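Molybdenum cofactor carrier protein (Chlamydomonas reinhardtii, PDB 2IZ6) probably binds the molybdenum cofactor and carries it within the cell. Local coordinates at residues D25-E28 with N29-V32; L137-P141 with E142-F146. All blocks are in the same frame, centred on the assembly; numbering follows the deposited sequence.

Interaction 1. Residues D25-E28 with N29-V32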
ATOM      1  N   ASP A  25     -24.943   6.393  -4.228  1.00 45.95           N
ATOM      2  CA  ASP A  25     -24.617   7.831  -3.990  1.00 45.53           C
ATOM      3  C   ASP A  25     -24.376   8.611  -5.285  1.00 43.62           C
ATOM      4  O   ASP A  25     -23.733   9.672  -5.305  1.00 43.31           O
ATOM      5  CB  ASP A  25     -23.344   7.885  -3.147  1.00 45.36           C
ATOM      6  CG  ASP A  25     -23.435   6.950  -1.964  1.00 47.92           C
ATOM      7  OD1 ASP A  25     -24.549   6.918  -1.409  1.00 54.38           O
ATOM      8  OD2 ASP A  25     -22.467   6.221  -1.633  1.00 51.56           O
ATOM      9  N   THR A  26     -24.936   8.042  -6.337  1.00 41.56           N
ATOM     10  CA  THR A  26     -24.861   8.526  -7.674  1.00 38.49           C
ATOM     11  C   THR A  26     -26.258   8.793  -8.239  1.00 37.29           C
ATOM     12  O   THR A  26     -27.109   7.908  -8.237  1.00 40.14           O
ATOM     13  CB  THR A  26     -24.196   7.444  -8.439  1.00 39.00           C
ATOM     14  OG1 THR A  26     -22.911   7.200  -7.813  1.00 40.93           O
ATOM     15  CG2 THR A  26     -24.024   7.825  -9.879  1.00 39.86           C
ATOM     16  N   ALA A  27     -26.486  10.009  -8.710  1.00 33.74           N
ATOM     17  CA  ALA A  27     -27.672  10.371  -9.444  1.00 32.67           C
ATOM     18  C   ALA A  27     -27.643   9.867 -10.897  1.00 30.10           C
ATOM     19  O   ALA A  27     -26.590   9.750 -11.492  1.00 27.34           O
ATOM     20  CB  ALA A  27     -27.843  11.863  -9.426  1.00 33.13           C
ATOM     21  N   GLU A  28     -28.811   9.608 -11.489  1.00 28.16           N
ATOM     22  CA  GLU A  28     -28.857   9.127 -12.873  1.00 27.48           C
ATOM     23  C   GLU A  28     -28.166  10.042 -13.882  1.00 27.12           C
ATOM     24  O   GLU A  28     -27.564   9.528 -14.798  1.00 26.61           O
ATOM     25  CB  GLU A  28     -30.289   8.781 -13.331  1.00 27.82           C
ATOM     26  CG  GLU A  28     -30.824   7.658 -12.560  1.00 25.64           C
ATOM     27  CD  GLU A  28     -32.115   7.075 -13.155  1.00 24.88           C
ATOM     28  OE1 GLU A  28     -32.691   7.720 -14.047  1.00 25.12           O
ATOM     29  OE2 GLU A  28     -32.464   5.963 -12.777  1.00 25.03           O
ATOM     30  N   ASN A  29     -28.212  11.363 -13.714  1.00 26.69           N
ATOM     31  CA  ASN A  29     -27.527  12.288 -14.605  1.00 27.88           C
ATOM     32  C   ASN A  29     -26.028  12.009 -14.623  1.00 26.98           C
ATOM     33  O   ASN A  29     -25.365  12.194 -15.672  1.00 25.90           O
ATOM     34  CB  ASN A  29     -27.824  13.754 -14.221  1.00 30.13           C
ATOM     35  CG  ASN A  29     -27.252  14.152 -12.874  1.00 36.06           C
ATOM     36  OD1 ASN A  29     -26.390  15.060 -12.771  1.00 48.66           O
ATOM     37  ND2 ASN A  29     -27.677  13.449 -11.835  1.00 42.81           N
ATOM     38  N   GLN A  30     -25.500  11.620 -13.451  1.00 26.35           N
ATOM     39  CA  GLN A  30     -24.107  11.272 -13.321  1.00 26.01           C
ATOM     40  C   GLN A  30     -23.751   9.973 -14.043  1.00 24.92           C
ATOM     41  O   GLN A  30     -22.678   9.869 -14.677  1.00 23.55           O
ATOM     42  CB  GLN A  30     -23.677  11.291 -11.860  1.00 25.31           C
ATOM     43  CG  GLN A  30     -23.785  12.660 -11.280  1.00 26.81           C
ATOM     44  CD  GLN A  30     -23.557  12.646  -9.777  1.00 30.45           C
ATOM     45  OE1 GLN A  30     -23.914  11.699  -9.086  1.00 36.16           O
ATOM     46  NE2 GLN A  30     -22.961  13.706  -9.273  1.00 32.52           N
ATOM     47  N   LEU A  31     -24.619   8.993 -13.988  1.00 22.93           N
ATOM     48  CA  LEU A  31     -24.458   7.710 -14.701  1.00 22.87           C
ATOM     49  C   LEU A  31     -24.390   7.955 -16.213  1.00 22.34           C
ATOM     50  O   LEU A  31     -23.498   7.424 -16.876  1.00 25.03           O
ATOM     51  CB  LEU A  31     -25.614   6.727 -14.373  1.00 22.52           C
ATOM     52  CG  LEU A  31     -25.662   6.223 -12.942  1.00 21.30           C
ATOM     53  CD1 LEU A  31     -26.908   5.396 -12.804  1.00 23.84           C
ATOM     54  CD2 LEU A  31     -24.329   5.502 -12.543  1.00 23.58           C
ATOM     55  N   VAL A  32     -25.266   8.818 -16.711  1.00 23.65           N
ATOM     56  CA  VAL A  32     -25.365   9.140 -18.120  1.00 23.79           C
ATOM     57  C   VAL A  32     -24.072   9.920 -18.465  1.00 23.15           C
ATOM     58  O   VAL A  32     -23.454   9.626 -19.489  1.00 24.83           O
ATOM     59  CB  VAL A  32     -26.584  10.033 -18.424  1.00 26.48           C
ATOM     60  CG1 VAL A  32     -26.532  10.554 -19.859  1.00 25.47           C
ATOM     61  CG2 VAL A  32     -27.832   9.270 -18.155  1.00 25.66           C
TER

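Interaction 2. Residues L137-P141 with E142-F146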
ATOM      1  N   LEU A 137     -16.504  17.253 -12.817  1.00 22.96           N
ATOM      2  CA  LEU A 137     -17.753  17.228 -13.610  1.00 24.89           C
ATOM      3  C   LEU A 137     -18.887  16.762 -12.693  1.00 25.66           C
ATOM      4  O   LEU A 137     -18.820  15.713 -12.081  1.00 25.76           O
ATOM      5  CB  LEU A 137     -17.627  16.312 -14.823  1.00 24.48           C
ATOM      6  CG  LEU A 137     -18.912  16.085 -15.666  1.00 25.79           C
ATOM      7  CD1 LEU A 137     -19.325  17.402 -16.253  1.00 25.81           C
ATOM      8  CD2 LEU A 137     -18.625  15.009 -16.764  1.00 27.33           C
ATOM      9  N   GLY A 138     -19.905  17.578 -12.604  1.00 27.53           N
ATOM     10  CA  GLY A 138     -21.110  17.232 -11.823  1.00 28.28           C
ATOM     11  C   GLY A 138     -20.896  17.161 -10.334  1.00 28.68           C
ATOM     12  O   GLY A 138     -21.589  16.411  -9.631  1.00 30.16           O
ATOM     13  N   THR A 139     -19.908  17.917  -9.841  1.00 30.04           N
ATOM     14  CA  THR A 139     -19.639  18.039  -8.400  1.00 32.29           C
ATOM     15  C   THR A 139     -20.386  19.302  -7.896  1.00 33.98           C
ATOM     16  O   THR A 139     -20.660  20.202  -8.634  1.00 37.28           O
ATOM     17  CB  THR A 139     -18.109  18.023  -8.056  1.00 32.19           C
ATOM     18  OG1 THR A 139     -17.443  19.245  -8.430  1.00 30.99           O
ATOM     19  CG2 THR A 139     -17.398  16.840  -8.749  1.00 30.81           C
ATOM     20  N   GLN A 140     -20.679  19.389  -6.638  1.00 36.72           N
ATOM     21  CA  GLN A 140     -21.495  20.521  -6.237  1.00 36.09           C
ATOM     22  C   GLN A 140     -20.597  21.724  -5.983  1.00 35.31           C
ATOM     23  O   GLN A 140     -19.355  21.585  -5.966  1.00 33.35           O
ATOM     24  CB  GLN A 140     -22.382  20.129  -5.058  1.00 39.44           C
ATOM     25  CG  GLN A 140     -23.546  19.114  -5.468  1.00 43.34           C
ATOM     26  CD  GLN A 140     -24.447  19.580  -6.642  1.00 48.04           C
ATOM     27  OE1 GLN A 140     -24.938  20.712  -6.662  1.00 55.23           O
ATOM     28  NE2 GLN A 140     -24.667  18.693  -7.611  1.00 50.88           N
ATOM     29  N   PRO A 141     -21.181  22.919  -5.850  1.00 34.33           N
ATOM     30  CA  PRO A 141     -20.312  24.086  -5.611  1.00 33.31           C
ATOM     31  C   PRO A 141     -19.275  23.959  -4.486  1.00 31.99           C
ATOM     32  O   PRO A 141     -18.196  24.528  -4.612  1.00 30.23           O
ATOM     33  CB  PRO A 141     -21.325  25.209  -5.327  1.00 34.48           C
ATOM     34  CG  PRO A 141     -22.552  24.797  -6.094  1.00 35.88           C
ATOM     35  CD  PRO A 141     -22.612  23.318  -5.965  1.00 35.40           C
ATOM     36  N   GLU A 142     -19.609  23.284  -3.389  1.00 31.44           N
ATOM     37  CA  GLU A 142     -18.707  23.205  -2.231  1.00 32.02           C
ATOM     38  C   GLU A 142     -17.430  22.558  -2.631  1.00 29.60           C
ATOM     39  O   GLU A 142     -16.361  22.967  -2.192  1.00 28.03           O
ATOM     40  CB  GLU A 142     -19.272  22.376  -1.065  1.00 32.35           C
ATOM     41  CG  GLU A 142     -20.396  23.031  -0.328  1.00 36.12           C
ATOM     42  CD  GLU A 142     -21.733  22.760  -0.925  1.00 40.22           C
ATOM     43  OE1 GLU A 142     -21.874  21.987  -1.913  1.00 40.74           O
ATOM     44  OE2 GLU A 142     -22.681  23.327  -0.349  1.00 43.86           O
ATOM     45  N   ALA A 143     -17.557  21.487  -3.412  1.00 29.04           N
ATOM     46  CA  ALA A 143     -16.408  20.766  -3.874  1.00 28.03           C
ATOM     47  C   ALA A 143     -15.590  21.594  -4.805  1.00 25.25           C
ATOM     48  O   ALA A 143     -14.412  21.635  -4.756  1.00 28.04           O
ATOM     49  CB  ALA A 143     -16.844  19.493  -4.582  1.00 29.63           C
ATOM     50  N   GLU A 144     -16.267  22.193  -5.798  1.00 25.55           N
ATOM     51  CA  GLU A 144     -15.566  23.000  -6.779  1.00 24.79           C
ATOM     52  C   GLU A 144     -14.755  24.109  -6.111  1.00 23.75           C
ATOM     53  O   GLU A 144     -13.569  24.347  -6.404  1.00 25.58           O
ATOM     54  CB  GLU A 144     -16.580  23.594  -7.772  1.00 25.20           C
ATOM     55  CG  GLU A 144     -17.350  22.525  -8.639  1.00 25.31           C
ATOM     56  CD  GLU A 144     -18.532  23.097  -9.432  1.00 28.97           C
ATOM     57  OE1 GLU A 144     -18.885  24.252  -9.173  1.00 29.40           O
ATOM     58  OE2 GLU A 144     -19.050  22.375 -10.296  1.00 30.82           O
ATOM     59  N   LYS A 145     -15.392  24.774  -5.140  1.00 24.33           N
ATOM     60  CA  LYS A 145     -14.732  25.876  -4.437  1.00 25.40           C
ATOM     61  C   LYS A 145     -13.580  25.366  -3.559  1.00 24.18           C
ATOM     62  O   LYS A 145     -12.482  25.920  -3.561  1.00 26.49           O
ATOM     63  CB  LYS A 145     -15.767  26.642  -3.565  1.00 26.73           C
ATOM     64  CG  LYS A 145     -16.717  27.469  -4.422  1.00 30.10           C
ATOM     65  CD  LYS A 145     -17.717  28.310  -3.600  1.00 32.05           C
ATOM     66  CE  LYS A 145     -19.139  28.396  -4.303  1.00 34.65           C
ATOM     67  NZ  LYS A 145     -19.595  29.712  -4.945  1.00 42.06           N
ATOM     68  N   PHE A 146     -13.800  24.250  -2.870  1.00 23.75           N
ATOM     69  CA  PHE A 146     -12.780  23.669  -1.996  1.00 24.58           C
ATOM     70  C   PHE A 146     -11.522  23.216  -2.770  1.00 23.65           C
ATOM     71  O   PHE A 146     -10.403  23.648  -2.482  1.00 25.35           O
ATOM     72  CB  PHE A 146     -13.354  22.542  -1.166  1.00 24.46           C
ATOM     73  CG  PHE A 146     -12.281  21.797  -0.379  1.00 25.49           C
ATOM     74  CD1 PHE A 146     -11.591  22.416   0.639  1.00 27.58           C
ATOM     75  CD2 PHE A 146     -11.928  20.493  -0.722  1.00 26.88           C
ATOM     76  CE1 PHE A 146     -10.564  21.702   1.357  1.00 25.21           C
ATOM     77  CE2 PHE A 146     -10.971  19.789  -0.007  1.00 27.92           C
ATOM     78  CZ  PHE A 146     -10.285  20.385   0.984  1.00 25.97           C
TER
HETATM   79  O   HOH W   1     -18.090  19.921 -10.849  1.00 29.69           O
HETATM   80  O   HOH W   2     -19.962  19.187  -3.493  1.00 44.81           O

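Interaction 1. Residues D25-E28 with N29-V32
Gln30 reaches back from the first turn of helix 28-43 to the residues that lead into it. Its CB lies 3.3 Å from Ala27 O and also faces the methyl CG2 of Thr26. CG keeps looser contact with the same carbonyl oxygen, and beyond it the chain runs extended (chi2 172°), which carries the amide back to the N-H of Ala27. There OE1 accepts a hydrogen bond from Ala27 N at 3.1 Å; the donor stands 31° off the plane of the amide carbonyl. The same oxygen packs against Thr26 CA. At the other branch of the tip, NE2 donates to Gly138 O, and bonds on both branches probably fix the rotation of the amide.

The pattern is that of a helix N-terminus in which a side chain three residues after the N-cap, here Ala27, returns to the N-cap backbone N-H, as in the backward half of a capping box. Alanine offers no side-chain acceptor for the forward half. Ala27 O instead begins the helical bonding, receiving Leu31 N at 3.3 Å and, weakly, Gln30 N, while Glu28 O takes Val32 N at 3.1 Å.

Next to this polar link, Thr26 and Leu31 cross at about a right angle, methyl CG2 meeting CD2 at 3.5 Å. With OG1 beside the backbone N (chi1 -58°), CG2 stands anti to that N and meets the leucine, and OG1 bonds to Gly22 O. Thr26 and Leu31 also touch Val57 and Glu60 of helix 57-67, placing the turn between that helix and the loop following strand 134-137.

Interaction 2. Residues L137-P141 with E142-F146
Helix 141-150 opens with Gln140 O accepting a nearly straight hydrogen bond from Glu144 N (3.2 Å) and a weak one from Ala143 N, followed by Lys145 N to Pro141 O. Glu144 folds back over this first turn, its CG 3.3 Å from Thr139 OG1 and also resting on Gln140 O. The chain continues extended (chi2 169°), bringing OE2 to a water that donates to it at 2.7 Å. That water accepts from Thr139 N at 2.9 Å and is also hydrogen-bonded to Thr139 OG1, so it joins the carboxylate to the N-H and the hydroxyl of the threonine. Thr139 OG1 sits between its backbone N and carbonyl carbon (chi1 73°), a position that turns it toward the helix, where it also meets Ala143 CB at 3.9 Å.

This is the strand-turn-helix passage of a Rossmann-like parallel sheet: strand 134-137 ends, Gly138 turns the chain, and helix 141-150 starts at its N-cap, Gln140. Were Glu144 an alanine, the water would probably lose its carboxylate acceptor and Thr139 OG1 the methylene that packs on it.

Pro141 occupies the first helical position, where its missing N-H costs no helical bond. Lys145 lies alongside it, CG 3.3 Å from Pro141 O and CE near the ring carbon CB. Across the turn, the bent chain of Glu142 brings OE1 to 3.7 Å from Gln140 CB. Farther along, Phe146 meets Phe146 of the second subunit, the ring planes about 15° apart, and Ala143 packs on that same Phe146 of the second subunit.

How the interactions relate
Both interactions lie where a loop following a strand of the parallel sheet enters a helix, but on different elements: interaction 1 starts helix 28-43 after strand 15-19, and interaction 2 starts helix 141-150 after strand 134-137. Their centres are about 15 Å apart, and they touch through the Gln30 amide. Interaction 1 is a surface contact with no buried residue, and its side-chain amide bonds straight to the backbone. Interaction 2 is partly buried, with Thr139 and Ala143 enclosed, and uses water between carboxylate and loop; its helix also faces a second subunit, whereas no other chain of the assembly touches interaction 1.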